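Local coordinates for amino acid ABC transporter, periplasmic amino acid-binding protein (Brucella ovis, PDB 4Z9N) that binds glutathione as a periplasmic solute-binding protein and probably passes it, or related amino-acid compounds, to an ABC transporter, at residues D[20-25]-D[62-67]; D[125-130]-D[204-209]. All blocks are in the same frame, centred on the assembly; numbering follows the deposited sequence.

Contact 1 (D[20-25]-D[62-67])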
ATOM      1  N   PHE D  20       4.738  28.199   2.262  1.00 28.02           N
ATOM      2  CA  PHE D  20       3.697  27.582   1.455  1.00 27.08           C
ATOM      3  C   PHE D  20       4.251  26.306   0.846  1.00 25.89           C
ATOM      4  O   PHE D  20       5.462  26.074   0.867  1.00 29.38           O
ATOM      5  CB  PHE D  20       3.217  28.537   0.357  1.00 27.84           C
ATOM      6  CG  PHE D  20       4.286  28.897  -0.629  1.00 28.30           C
ATOM      7  CD1 PHE D  20       4.492  28.126  -1.762  1.00 29.10           C
ATOM      8  CD2 PHE D  20       5.086  30.007  -0.428  1.00 29.65           C
ATOM      9  CE1 PHE D  20       5.480  28.448  -2.668  1.00 28.07           C
ATOM     10  CE2 PHE D  20       6.079  30.340  -1.341  1.00 34.22           C
ATOM     11  CZ  PHE D  20       6.273  29.562  -2.459  1.00 34.12           C
ATOM     12  N   LEU D  21       3.360  25.508   0.273  1.00 24.91           N
ATOM     13  CA  LEU D  21       3.721  24.264  -0.391  1.00 27.49           C
ATOM     14  C   LEU D  21       3.664  24.445  -1.915  1.00 23.83           C
ATOM     15  O   LEU D  21       2.687  24.976  -2.436  1.00 25.29           O
ATOM     16  CB  LEU D  21       2.772  23.157   0.077  1.00 22.77           C
ATOM     17  CG  LEU D  21       2.834  21.764  -0.552  1.00 29.39           C
ATOM     18  CD1 LEU D  21       4.112  21.040  -0.162  1.00 29.15           C
ATOM     19  CD2 LEU D  21       1.620  20.941  -0.133  1.00 26.79           C
ATOM     20  N   GLN D  22       4.711  24.040  -2.628  1.00 23.73           N
ATOM     21  CA  GLN D  22       4.702  24.123  -4.092  1.00 23.82           C
ATOM     22  C   GLN D  22       4.338  22.754  -4.669  1.00 23.93           C
ATOM     23  O   GLN D  22       5.089  21.806  -4.490  1.00 22.11           O
ATOM     24  CB  GLN D  22       6.068  24.575  -4.619  1.00 26.50           C
ATOM     25  CG  GLN D  22       6.121  24.972  -6.101  1.00 26.52           C
ATOM     26  CD  GLN D  22       5.423  26.292  -6.391  1.00 26.27           C
ATOM     27  OE1 GLN D  22       5.638  27.291  -5.696  1.00 27.21           O
ATOM     28  NE2 GLN D  22       4.621  26.317  -7.448  1.00 26.27           N
ATOM     29  N   CYS D  23       3.206  22.652  -5.369  1.00 23.21           N
ATOM     30  CA  CYS D  23       2.722  21.348  -5.864  1.00 21.15           C
ATOM     31  C   CYS D  23       2.666  21.205  -7.381  1.00 21.21           C
ATOM     32  O   CYS D  23       2.179  22.099  -8.086  1.00 22.66           O
ATOM     33  CB  CYS D  23       1.321  21.083  -5.322  1.00 29.01           C
ATOM     34  SG  CYS D  23       1.237  20.998  -3.536  1.00 31.62           S
ATOM     35  N   GLY D  24       3.138  20.072  -7.888  1.00 20.54           N
ATOM     36  CA  GLY D  24       2.946  19.767  -9.293  1.00 20.53           C
ATOM     37  C   GLY D  24       1.583  19.132  -9.540  1.00 19.79           C
ATOM     38  O   GLY D  24       1.267  18.087  -8.957  1.00 18.87           O
ATOM     39  N   VAL D  25       0.778  19.750 -10.405  1.00 20.34           N
ATOM     40  CA  VAL D  25      -0.569  19.254 -10.695  1.00 19.90           C
ATOM     41  C   VAL D  25      -0.824  19.216 -12.198  1.00 20.30           C
ATOM     42  O   VAL D  25       0.046  19.569 -12.994  1.00 20.92           O
ATOM     43  CB  VAL D  25      -1.654  20.093  -9.980  1.00 20.39           C
ATOM     44  CG1 VAL D  25      -1.478  20.031  -8.464  1.00 20.63           C
ATOM     45  CG2 VAL D  25      -1.621  21.543 -10.441  1.00 21.78           C
ATOM     46  N   LYS D  62      -2.376  27.760   1.693  1.00 26.59           N
ATOM     47  CA  LYS D  62      -0.935  28.016   1.739  1.00 27.68           C
ATOM     48  C   LYS D  62      -0.213  27.100   0.757  1.00 28.92           C
ATOM     49  O   LYS D  62       0.655  26.305   1.131  1.00 24.38           O
ATOM     50  CB  LYS D  62      -0.399  27.817   3.163  1.00 29.53           C
ATOM     51  CG  LYS D  62      -0.874  28.859   4.186  1.00 37.22           C
ATOM     52  CD  LYS D  62      -0.264  30.211   3.909  1.00 39.22           C
ATOM     53  CE  LYS D  62      -0.660  31.249   4.968  1.00 48.26           C
ATOM     54  NZ  LYS D  62      -0.194  30.885   6.339  1.00 53.01           N
ATOM     55  N   VAL D  63      -0.590  27.215  -0.507  1.00 29.78           N
ATOM     56  CA  VAL D  63      -0.092  26.325  -1.542  1.00 23.64           C
ATOM     57  C   VAL D  63      -0.031  27.096  -2.844  1.00 28.32           C
ATOM     58  O   VAL D  63      -0.867  27.979  -3.078  1.00 24.72           O
ATOM     59  CB  VAL D  63      -0.984  25.078  -1.670  1.00 29.05           C
ATOM     60  CG1 VAL D  63      -2.429  25.491  -1.906  1.00 34.07           C
ATOM     61  CG2 VAL D  63      -0.492  24.165  -2.793  1.00 29.19           C
ATOM     62  N   LYS D  64       0.978  26.796  -3.665  1.00 27.33           N
ATOM     63  CA  LYS D  64       1.053  27.318  -5.027  1.00 29.68           C
ATOM     64  C   LYS D  64       1.102  26.147  -5.999  1.00 23.08           C
ATOM     65  O   LYS D  64       1.737  25.117  -5.721  1.00 25.11           O
ATOM     66  CB  LYS D  64       2.270  28.237  -5.227  1.00 27.01           C
ATOM     67  CG  LYS D  64       2.284  29.469  -4.335  1.00 26.33           C
ATOM     68  CD  LYS D  64       3.425  30.408  -4.740  1.00 27.45           C
ATOM     69  CE  LYS D  64       3.605  31.540  -3.750  1.00 33.38           C
ATOM     70  NZ  LYS D  64       4.583  32.540  -4.253  1.00 38.79           N
ATOM     71  N   PHE D  65       0.418  26.296  -7.130  1.00 25.17           N
ATOM     72  CA  PHE D  65       0.271  25.184  -8.074  1.00 23.63           C
ATOM     73  C   PHE D  65       1.076  25.364  -9.352  1.00 23.74           C
ATOM     74  O   PHE D  65       1.031  26.415  -9.983  1.00 23.49           O
ATOM     75  CB  PHE D  65      -1.205  24.989  -8.421  1.00 21.88           C
ATOM     76  CG  PHE D  65      -2.050  24.610  -7.242  1.00 22.26           C
ATOM     77  CD1 PHE D  65      -2.123  23.292  -6.821  1.00 23.06           C
ATOM     78  CD2 PHE D  65      -2.750  25.580  -6.531  1.00 25.28           C
ATOM     79  CE1 PHE D  65      -2.895  22.943  -5.716  1.00 24.09           C
ATOM     80  CE2 PHE D  65      -3.520  25.240  -5.438  1.00 26.73           C
ATOM     81  CZ  PHE D  65      -3.594  23.917  -5.028  1.00 26.73           C
ATOM     82  N   THR D  66       1.803  24.312  -9.723  1.00 21.81           N
ATOM     83  CA  THR D  66       2.587  24.274 -10.953  1.00 24.93           C
ATOM     84  C   THR D  66       1.951  23.283 -11.930  1.00 23.67           C
ATOM     85  O   THR D  66       2.114  22.078 -11.771  1.00 23.24           O
ATOM     86  CB  THR D  66       4.048  23.863 -10.659  1.00 22.94           C
ATOM     87  OG1 THR D  66       4.645  24.820  -9.767  1.00 22.95           O
ATOM     88  CG2 THR D  66       4.891  23.755 -11.955  1.00 22.50           C
ATOM     89  N   PRO D  67       1.205  23.786 -12.931  1.00 23.80           N
ATOM     90  CA  PRO D  67       0.631  22.868 -13.921  1.00 21.20           C
ATOM     91  C   PRO D  67       1.730  22.217 -14.758  1.00 21.11           C
ATOM     92  O   PRO D  67       2.657  22.907 -15.179  1.00 22.02           O
ATOM     93  CB  PRO D  67      -0.257  23.770 -14.776  1.00 25.90           C
ATOM     94  CG  PRO D  67       0.362  25.134 -14.646  1.00 27.33           C
ATOM     95  CD  PRO D  67       0.916  25.198 -13.238  1.00 25.67           C
TER
HETATM   96  O   HOH W   1       3.374  28.734  -8.974  1.00 29.43           O
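Lys64 lies across one face of the Phe20 ring: its chain, extended beyond CG, brings CE over the middle of the ring, 3.6 Å from the Phe20 centroid, in a CH-pi contact. NZ runs on toward the rim, an off-centre cation-pi contact 32° from the ring normal. Phe20 takes part through its first torsion (63°), which sets CG between its own backbone N and carbonyl carbon and carries the ring to the neighbouring strand. On the same side of the sheet, Gln22 bends at chi2 (72°), so that its amide folds across to the other strand; NE2 donates to Thr66 OG1 at 2.8 Å, the hydroxyl oxygen lying somewhat out of the amide plane, and also to a water that is weakly tied to Phe65 O. The other side is apolar. Val63 CG2 meets Cys23 SG at 3.7 Å, and Val25 CG1 comes to the edge of the Phe65 ring near CD1, also at 3.7 Å. Helix 44-57 packs against Leu21, Cys23 and Val63 here. Strands 21-25 and 63-67 run parallel, laced by bonds such as Cys23 N to Lys64 O (2.9 Å), in a three-stranded parallel sheet where 21-25 is central; helix 44-57 on the connection matches a beta-alpha-beta unit. The chemistry implies a two-faced strand pair: an apolar face, largely buried on strand 21-25 and partly packed on the helix, and a polar, cation-aromatic face reaching toward water.

Contact 2 (D[125-130]-D[204-209])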
ATOM      1  N   ASN D 125     -19.324  -2.284 -28.663  1.00 30.97           N
ATOM      2  CA  ASN D 125     -19.560  -2.409 -27.230  1.00 27.96           C
ATOM      3  C   ASN D 125     -18.387  -3.069 -26.518  1.00 26.13           C
ATOM      4  O   ASN D 125     -18.494  -3.445 -25.358  1.00 28.79           O
ATOM      5  CB  ASN D 125     -20.852  -3.197 -26.954  1.00 40.08           C
ATOM      6  CG  ASN D 125     -20.779  -4.646 -27.417  1.00 45.84           C
ATOM      7  OD1 ASN D 125     -19.869  -5.041 -28.141  1.00 47.88           O
ATOM      8  ND2 ASN D 125     -21.763  -5.441 -27.013  1.00 50.26           N
ATOM      9  N   SER D 126     -17.264  -3.210 -27.211  1.00 25.18           N
ATOM     10  CA  SER D 126     -16.097  -3.825 -26.598  1.00 24.53           C
ATOM     11  C   SER D 126     -14.815  -3.270 -27.206  1.00 23.31           C
ATOM     12  O   SER D 126     -14.760  -2.999 -28.407  1.00 28.87           O
ATOM     13  CB  SER D 126     -16.138  -5.344 -26.765  1.00 24.27           C
ATOM     14  OG  SER D 126     -14.891  -5.918 -26.421  1.00 24.72           O
ATOM     15  N   ALA D 127     -13.781  -3.119 -26.387  1.00 20.78           N
ATOM     16  CA  ALA D 127     -12.504  -2.649 -26.906  1.00 19.72           C
ATOM     17  C   ALA D 127     -11.937  -3.651 -27.902  1.00 21.84           C
ATOM     18  O   ALA D 127     -11.067  -3.309 -28.693  1.00 19.84           O
ATOM     19  CB  ALA D 127     -11.508  -2.407 -25.779  1.00 18.77           C
ATOM     20  N   LEU D 128     -12.419  -4.890 -27.862  1.00 21.88           N
ATOM     21  CA  LEU D 128     -11.919  -5.912 -28.777  1.00 25.06           C
ATOM     22  C   LEU D 128     -12.478  -5.719 -30.188  1.00 27.64           C
ATOM     23  O   LEU D 128     -12.115  -6.441 -31.117  1.00 28.13           O
ATOM     24  CB  LEU D 128     -12.242  -7.314 -28.252  1.00 29.47           C
ATOM     25  CG  LEU D 128     -11.402  -7.758 -27.045  1.00 30.59           C
ATOM     26  CD1 LEU D 128     -11.824  -9.139 -26.528  1.00 28.27           C
ATOM     27  CD2 LEU D 128      -9.910  -7.735 -27.379  1.00 29.41           C
ATOM     28  N   GLN D 129     -13.355  -4.737 -30.358  1.00 25.55           N
ATOM     29  CA  GLN D 129     -13.882  -4.454 -31.686  1.00 28.97           C
ATOM     30  C   GLN D 129     -13.193  -3.238 -32.301  1.00 29.06           C
ATOM     31  O   GLN D 129     -13.661  -2.674 -33.298  1.00 25.25           O
ATOM     32  CB  GLN D 129     -15.390  -4.247 -31.625  1.00 28.85           C
ATOM     33  CG  GLN D 129     -16.137  -5.343 -30.883  1.00 31.39           C
ATOM     34  CD  GLN D 129     -17.578  -4.973 -30.644  1.00 37.16           C
ATOM     35  OE1 GLN D 129     -17.871  -3.879 -30.171  1.00 33.28           O
ATOM     36  NE2 GLN D 129     -18.492  -5.882 -30.968  1.00 46.40           N
ATOM     37  N   LEU D 130     -12.058  -2.860 -31.726  1.00 26.05           N
ATOM     38  CA  LEU D 130     -11.374  -1.636 -32.134  1.00 24.16           C
ATOM     39  C   LEU D 130     -10.203  -1.853 -33.086  1.00 24.47           C
ATOM     40  O   LEU D 130      -9.406  -0.941 -33.283  1.00 23.06           O
ATOM     41  CB  LEU D 130     -10.881  -0.873 -30.900  1.00 20.48           C
ATOM     42  CG  LEU D 130     -11.999  -0.266 -30.044  1.00 20.86           C
ATOM     43  CD1 LEU D 130     -11.393   0.455 -28.846  1.00 19.42           C
ATOM     44  CD2 LEU D 130     -12.889   0.666 -30.862  1.00 22.12           C
ATOM     45  N   LEU D 204     -15.985   2.030 -22.691  1.00 21.83           N
ATOM     46  CA  LEU D 204     -16.172   0.609 -22.943  1.00 24.26           C
ATOM     47  C   LEU D 204     -15.803  -0.169 -21.685  1.00 25.76           C
ATOM     48  O   LEU D 204     -15.103   0.361 -20.816  1.00 20.12           O
ATOM     49  CB  LEU D 204     -15.342   0.150 -24.154  1.00 23.79           C
ATOM     50  CG  LEU D 204     -15.700   0.854 -25.466  1.00 22.79           C
ATOM     51  CD1 LEU D 204     -14.744   0.508 -26.584  1.00 27.66           C
ATOM     52  CD2 LEU D 204     -17.131   0.529 -25.866  1.00 24.34           C
ATOM     53  N   PRO D 205     -16.289  -1.418 -21.571  1.00 25.10           N
ATOM     54  CA  PRO D 205     -16.114  -2.151 -20.313  1.00 23.16           C
ATOM     55  C   PRO D 205     -14.670  -2.539 -19.991  1.00 23.07           C
ATOM     56  O   PRO D 205     -14.331  -2.646 -18.814  1.00 20.79           O
ATOM     57  CB  PRO D 205     -16.961  -3.415 -20.525  1.00 25.65           C
ATOM     58  CG  PRO D 205     -17.870  -3.102 -21.668  1.00 29.00           C
ATOM     59  CD  PRO D 205     -17.083  -2.188 -22.543  1.00 26.81           C
ATOM     60  N   GLU D 206     -13.841  -2.762 -21.007  1.00 19.75           N
ATOM     61  CA  GLU D 206     -12.507  -3.330 -20.776  1.00 21.22           C
ATOM     62  C   GLU D 206     -11.565  -2.414 -19.986  1.00 21.70           C
ATOM     63  O   GLU D 206     -11.457  -1.214 -20.259  1.00 22.47           O
ATOM     64  CB  GLU D 206     -11.849  -3.692 -22.115  1.00 25.22           C
ATOM     65  CG  GLU D 206     -12.403  -4.957 -22.787  1.00 28.81           C
ATOM     66  CD  GLU D 206     -13.726  -4.736 -23.508  1.00 26.81           C
ATOM     67  OE1 GLU D 206     -14.174  -3.575 -23.621  1.00 23.34           O
ATOM     68  OE2 GLU D 206     -14.314  -5.741 -23.976  1.00 28.79           O
ATOM     69  N   ILE D 207     -10.882  -3.005 -19.006  1.00 16.19           N
ATOM     70  CA  ILE D 207      -9.820  -2.334 -18.262  1.00 15.20           C
ATOM     71  C   ILE D 207      -8.547  -3.096 -18.525  1.00 15.97           C
ATOM     72  O   ILE D 207      -8.466  -4.272 -18.174  1.00 17.84           O
ATOM     73  CB  ILE D 207     -10.130  -2.278 -16.767  1.00 23.18           C
ATOM     74  CG1 ILE D 207     -11.408  -1.470 -16.540  1.00 27.46           C
ATOM     75  CG2 ILE D 207      -8.918  -1.741 -15.980  1.00 22.49           C
ATOM     76  CD1 ILE D 207     -11.974  -1.597 -15.159  1.00 33.73           C
ATOM     77  N   ILE D 208      -7.550  -2.450 -19.136  1.00 14.18           N
ATOM     78  CA  ILE D 208      -6.421  -3.204 -19.663  1.00 16.19           C
ATOM     79  C   ILE D 208      -5.132  -3.042 -18.865  1.00 19.21           C
ATOM     80  O   ILE D 208      -4.101  -3.557 -19.277  1.00 17.04           O
ATOM     81  CB  ILE D 208      -6.150  -2.845 -21.147  1.00 15.67           C
ATOM     82  CG1 ILE D 208      -5.591  -1.427 -21.283  1.00 16.45           C
ATOM     83  CG2 ILE D 208      -7.422  -3.007 -21.976  1.00 16.11           C
ATOM     84  CD1 ILE D 208      -4.938  -1.139 -22.651  1.00 17.75           C
ATOM     85  N   SER D 209      -5.179  -2.349 -17.731  1.00 12.61           N
ATOM     86  CA  SER D 209      -3.959  -2.145 -16.944  1.00 13.46           C
ATOM     87  C   SER D 209      -4.300  -1.831 -15.506  1.00 15.95           C
ATOM     88  O   SER D 209      -5.440  -1.494 -15.198  1.00 14.04           O
ATOM     89  CB  SER D 209      -3.134  -0.998 -17.513  1.00 17.09           C
ATOM     90  OG  SER D 209      -3.793   0.230 -17.251  1.00 13.57           O
TER
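Both carboxylate oxygens of Glu206 are taken up by adjacent residues of the 125-130 loop, and both are met from above the carboxylate plane. Ser126 OG donates to Glu206 OE2 over a very short 2.5 Å, while Ala127 N donates to Glu206 OE1 at 2.8 Å with a nearly straight N-H (174°). The bend at chi2 (79°) turns the carboxylate back to the Ser126-Ala127 backbone, while Glu206 CB lies 3.9 Å from Ala127 CB. The serine hydroxyl does double duty: besides donating its hydrogen bond to the carboxylate it accepts from Leu128 N at 3.0 Å, closing an ST turn at the start of the short 3-10 segment 127-128. In this type of periplasmic binding protein the two loops belong to one lobe: 125-130 leads into strand 134-138, and the loop 204-209 joins strands 201-203 and 211-218. Beside the polar grip, Leu204 presses its branches on the backbone of the first loop, CD1 lying 3.8 Å from Ala127 N and CD2 against the Asn125 carbonyl carbon. Leu130 and Leu204 reach toward each other tip to tip, CD1 to CD1 at 4.0 Å, and Phe114 of strand 101-117 adjoins Ala127 and Leu130. At the outer end of the contact, Pro205 CD rests 3.4 Å from Asn125 O.

How the contacts relate
Contacts 1 and 2 share no strand or helix: their centres are 36 Å apart, on opposite sides of the chain's centre, and contact 1 closes along the chain before contact 2 opens. Both are partly buried, but contact 1 lies nearer the centre of the chain (about 14 Å against 23 Å) and buries twice the surface, 580 against 290 Å². It is a parallel pairing of two strands, whose repeated backbone bonds do much of the holding; contact 2 joins irregular loops and relies on one carboxylate with a few leucine contacts. In contact 1 the side chain of Pro67 is about 7 Å from the bound glutathione.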